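PDB 4PNE: methyltransferase-like protein, which catalyses a [4+2] cycloaddition in spinosyn biosynthesis as a standalone cyclase, built on an S-adenosylmethionine-dependent methyltransferase-like fold. Local coordinates for residues 150-155 against 177-182. Residues are numbered along the deposited sequence; the frame is centred on the assembly and turned at random.
Sequences DAMSLP and DRAIRE. With SAH (S-adenosyl-L-homocysteine), chain C.
Glu182 overlaps the side chain of Leu154, the two running past each other in opposite directions, with Leu154 CD1 3.9 Å from Glu182 CB. A bend in the glutamate chain (chi2 -67°) brings the carboxylate to the backbone of Leu154, where OE2 accepts the amide hydrogen of Leu154 N through its anti lone pair at 2.8 Å. The other oxygen, OE1, makes a salt bridge with Arg185, one turn further along the helix, so each oxygen has a partner, which should restrain the rotation of the carboxylate. One turn earlier, toward the N-terminus of the helix, the methyl of Ala179 lies against Met152, CB to CG 4.0 Å, and the CB of Ala151. Arg178 lays CG and CD beside Met152, Arg178 CG lying 3.5 Å from the backbone oxygen Met152 O and Arg178 CD close to Met152 CB, and its guanidinium turns to a salt bridge with Glu175.

Residues 150-153 of the loop form a type I turn that also binds the adenine of S-adenosyl-L-homocysteine. Asp150 OD1 takes two hydrogens, one from the ligand N6 at 3.1 Å and one from Met152 N, the latter closing an Asx turn and meeting the carboxylate from above its plane. The side chain of Asp150 extends away from its own backbone N (chi1 -171°), which carries OD1 to both donors, while OD2 bonds to Ser36 OG. Ala151 N gives its hydrogen to adenine N1 at 2.9 Å, and Met152 CE comes within 3.8 Å of the ligand N6. The helix thus packs directly behind the adenine-binding turn of this Rossmann-like methyltransferase fold. The loop follows strand 144-148, an outermost strand; Ala151 and Leu154 reach strands 95-99 and 117-122, and Ile180 turns the far flank of helix 176-186 onto helix 223-233.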
loop_
_atom_site.group_PDB
_atom_site.type_symbol
_atom_site.label_atom_id
_atom_site.label_comp_id
_atom_site.label_asym_id
_atom_site.label_seq_id
_atom_site.Cartn_x
_atom_site.Cartn_y
_atom_site.Cartn_z
ATOM N N ASP A 150 -6.531 -0.231 -13.231
ATOM C CA ASP A 150 -6.615 1.069 -12.579
ATOM C C ASP A 150 -7.769 1.090 -11.574
ATOM O O ASP A 150 -8.916 0.927 -11.946
ATOM C CB ASP A 150 -6.823 2.155 -13.645
ATOM C CG ASP A 150 -6.703 3.573 -13.093
ATOM O OD1 ASP A 150 -6.860 3.809 -11.876
ATOM O OD2 ASP A 150 -6.464 4.470 -13.925
ATOM N N ALA A 151 -7.471 1.336 -10.310
ATOM C CA ALA A 151 -8.471 1.295 -9.258
ATOM C C ALA A 151 -9.515 2.382 -9.416
ATOM O O ALA A 151 -10.577 2.280 -8.826
ATOM C CB ALA A 151 -7.786 1.399 -7.879
ATOM N N MET A 152 -9.230 3.408 -10.212
ATOM C CA MET A 152 -10.211 4.468 -10.419
ATOM C C MET A 152 -11.276 4.022 -11.416
ATOM O O MET A 152 -12.290 4.723 -11.602
ATOM C CB MET A 152 -9.526 5.753 -10.869
ATOM C CG MET A 152 -8.776 6.398 -9.711
ATOM S SD MET A 152 -7.827 7.860 -10.113
ATOM C CE MET A 152 -6.415 7.103 -10.915
ATOM N N SER A 153 -11.060 2.854 -12.032
ATOM C CA SER A 153 -12.051 2.262 -12.933
ATOM C C SER A 153 -11.979 0.743 -12.945
ATOM O O SER A 153 -11.354 0.144 -13.804
ATOM C CB SER A 153 -11.858 2.782 -14.348
ATOM O OG SER A 153 -12.920 2.302 -15.151
ATOM N N LEU A 154 -12.698 0.117 -12.031
ATOM C CA LEU A 154 -12.581 -1.312 -11.830
ATOM C C LEU A 154 -13.477 -2.062 -12.797
ATOM O O LEU A 154 -14.634 -1.678 -12.969
ATOM C CB LEU A 154 -12.958 -1.665 -10.395
ATOM C CG LEU A 154 -12.049 -1.096 -9.309
ATOM C CD1 LEU A 154 -12.646 -1.477 -7.943
ATOM C CD2 LEU A 154 -10.641 -1.605 -9.434
ATOM N N PRO A 155 -12.959 -3.155 -13.389
ATOM C CA PRO A 155 -13.763 -3.905 -14.373
ATOM C C PRO A 155 -14.815 -4.815 -13.731
ATOM O O PRO A 155 -15.635 -5.407 -14.433
ATOM C CB PRO A 155 -12.711 -4.732 -15.103
ATOM C CG PRO A 155 -11.656 -4.971 -14.078
ATOM C CD PRO A 155 -11.578 -3.672 -13.311
ATOM N N ASP A 177 -10.737 9.807 -4.348
ATOM C CA ASP A 177 -12.140 9.680 -3.986
ATOM C C ASP A 177 -12.848 8.793 -4.975
ATOM O O ASP A 177 -13.782 8.109 -4.621
ATOM C CB ASP A 177 -12.812 11.049 -3.917
ATOM C CG ASP A 177 -12.242 11.916 -2.812
ATOM O OD1 ASP A 177 -12.510 11.632 -1.617
ATOM O OD2 ASP A 177 -11.522 12.891 -3.136
ATOM N N ARG A 178 -12.417 8.859 -6.225
ATOM C CA ARG A 178 -12.964 8.044 -7.291
ATOM C C ARG A 178 -12.654 6.580 -7.050
ATOM O O ARG A 178 -13.513 5.735 -7.182
ATOM C CB ARG A 178 -12.387 8.465 -8.631
ATOM C CG ARG A 178 -12.929 7.711 -9.807
ATOM C CD ARG A 178 -12.351 8.256 -11.100
ATOM N NE ARG A 178 -12.657 9.670 -11.282
ATOM C CZ ARG A 178 -13.790 10.127 -11.804
ATOM N NH1 ARG A 178 -14.741 9.282 -12.196
ATOM N NH2 ARG A 178 -13.976 11.435 -11.929
ATOM N N ALA A 179 -11.413 6.285 -6.680
ATOM C CA ALA A 179 -11.049 4.911 -6.345
ATOM C C ALA A 179 -11.823 4.407 -5.116
ATOM O O ALA A 179 -12.248 3.247 -5.036
ATOM C CB ALA A 179 -9.575 4.815 -6.100
ATOM N N ILE A 180 -11.986 5.268 -4.124
ATOM C CA ILE A 180 -12.712 4.868 -2.934
ATOM C C ILE A 180 -14.171 4.489 -3.274
ATOM O O ILE A 180 -14.687 3.479 -2.787
ATOM C CB ILE A 180 -12.673 5.987 -1.889
ATOM C CG1 ILE A 180 -11.266 6.069 -1.262
ATOM C CG2 ILE A 180 -13.723 5.742 -0.806
ATOM C CD1 ILE A 180 -11.068 7.294 -0.449
ATOM N N ARG A 181 -14.833 5.284 -4.110
ATOM C CA ARG A 181 -16.184 4.954 -4.538
ATOM C C ARG A 181 -16.217 3.637 -5.343
ATOM O O ARG A 181 -17.177 2.882 -5.235
ATOM C CB ARG A 181 -16.785 6.098 -5.353
ATOM C CG ARG A 181 -17.013 7.324 -4.511
ATOM C CD ARG A 181 -17.872 8.368 -5.203
ATOM N NE ARG A 181 -17.243 8.867 -6.419
ATOM C CZ ARG A 181 -16.394 9.894 -6.482
ATOM N NH1 ARG A 181 -16.025 10.552 -5.392
ATOM N NH2 ARG A 181 -15.888 10.248 -7.657
ATOM N N GLU A 182 -15.183 3.352 -6.120
ATOM C CA GLU A 182 -15.151 2.104 -6.873
ATOM C C GLU A 182 -15.004 0.902 -5.949
ATOM O O GLU A 182 -15.642 -0.148 -6.138
ATOM C CB GLU A 182 -13.999 2.136 -7.870
ATOM C CG GLU A 182 -14.347 2.833 -9.161
ATOM C CD GLU A 182 -15.394 2.064 -9.959
ATOM O OE1 GLU A 182 -16.622 2.285 -9.759
ATOM O OE2 GLU A 182 -14.978 1.200 -10.766
HETATM N N SAH C . 0.085 -2.740 -1.298
HETATM C CA SAH C . 1.448 -3.047 -1.744
HETATM C CB SAH C . 2.099 -1.947 -2.578
HETATM C CG SAH C . 1.984 -0.519 -2.106
HETATM S SD SAH C . 2.975 0.574 -3.135
HETATM C C SAH C . 2.301 -3.367 -0.548
HETATM O O SAH C . 3.368 -3.932 -0.706
HETATM O OXT SAH C . 1.869 -3.135 0.584
HETATM C "C5'" SAH C . 1.610 1.354 -4.035
HETATM C "C4'" SAH C . 0.936 0.438 -5.046
HETATM O "O4'" SAH C . -0.251 1.054 -5.528
HETATM C "C3'" SAH C . 1.773 0.145 -6.279
HETATM O "O3'" SAH C . 1.665 -1.249 -6.499
HETATM C "C2'" SAH C . 1.107 0.962 -7.375
HETATM O "O2'" SAH C . 1.271 0.499 -8.714
HETATM C "C1'" SAH C . -0.351 0.915 -6.921
HETATM N N9 SAH C . -1.175 1.969 -7.544
HETATM C C8 SAH C . -0.960 3.304 -7.656
HETATM N N7 SAH C . -1.971 3.872 -8.352
HETATM C C5 SAH C . -2.827 2.890 -8.698
HETATM C C6 SAH C . -4.003 2.880 -9.419
HETATM N N6 SAH C . -4.526 3.993 -9.913
HETATM N N1 SAH C . -4.661 1.715 -9.589
HETATM C C2 SAH C . -4.166 0.533 -9.078
HETATM N N3 SAH C . -2.978 0.523 -8.405
HETATM C C4 SAH C . -2.340 1.696 -8.196
#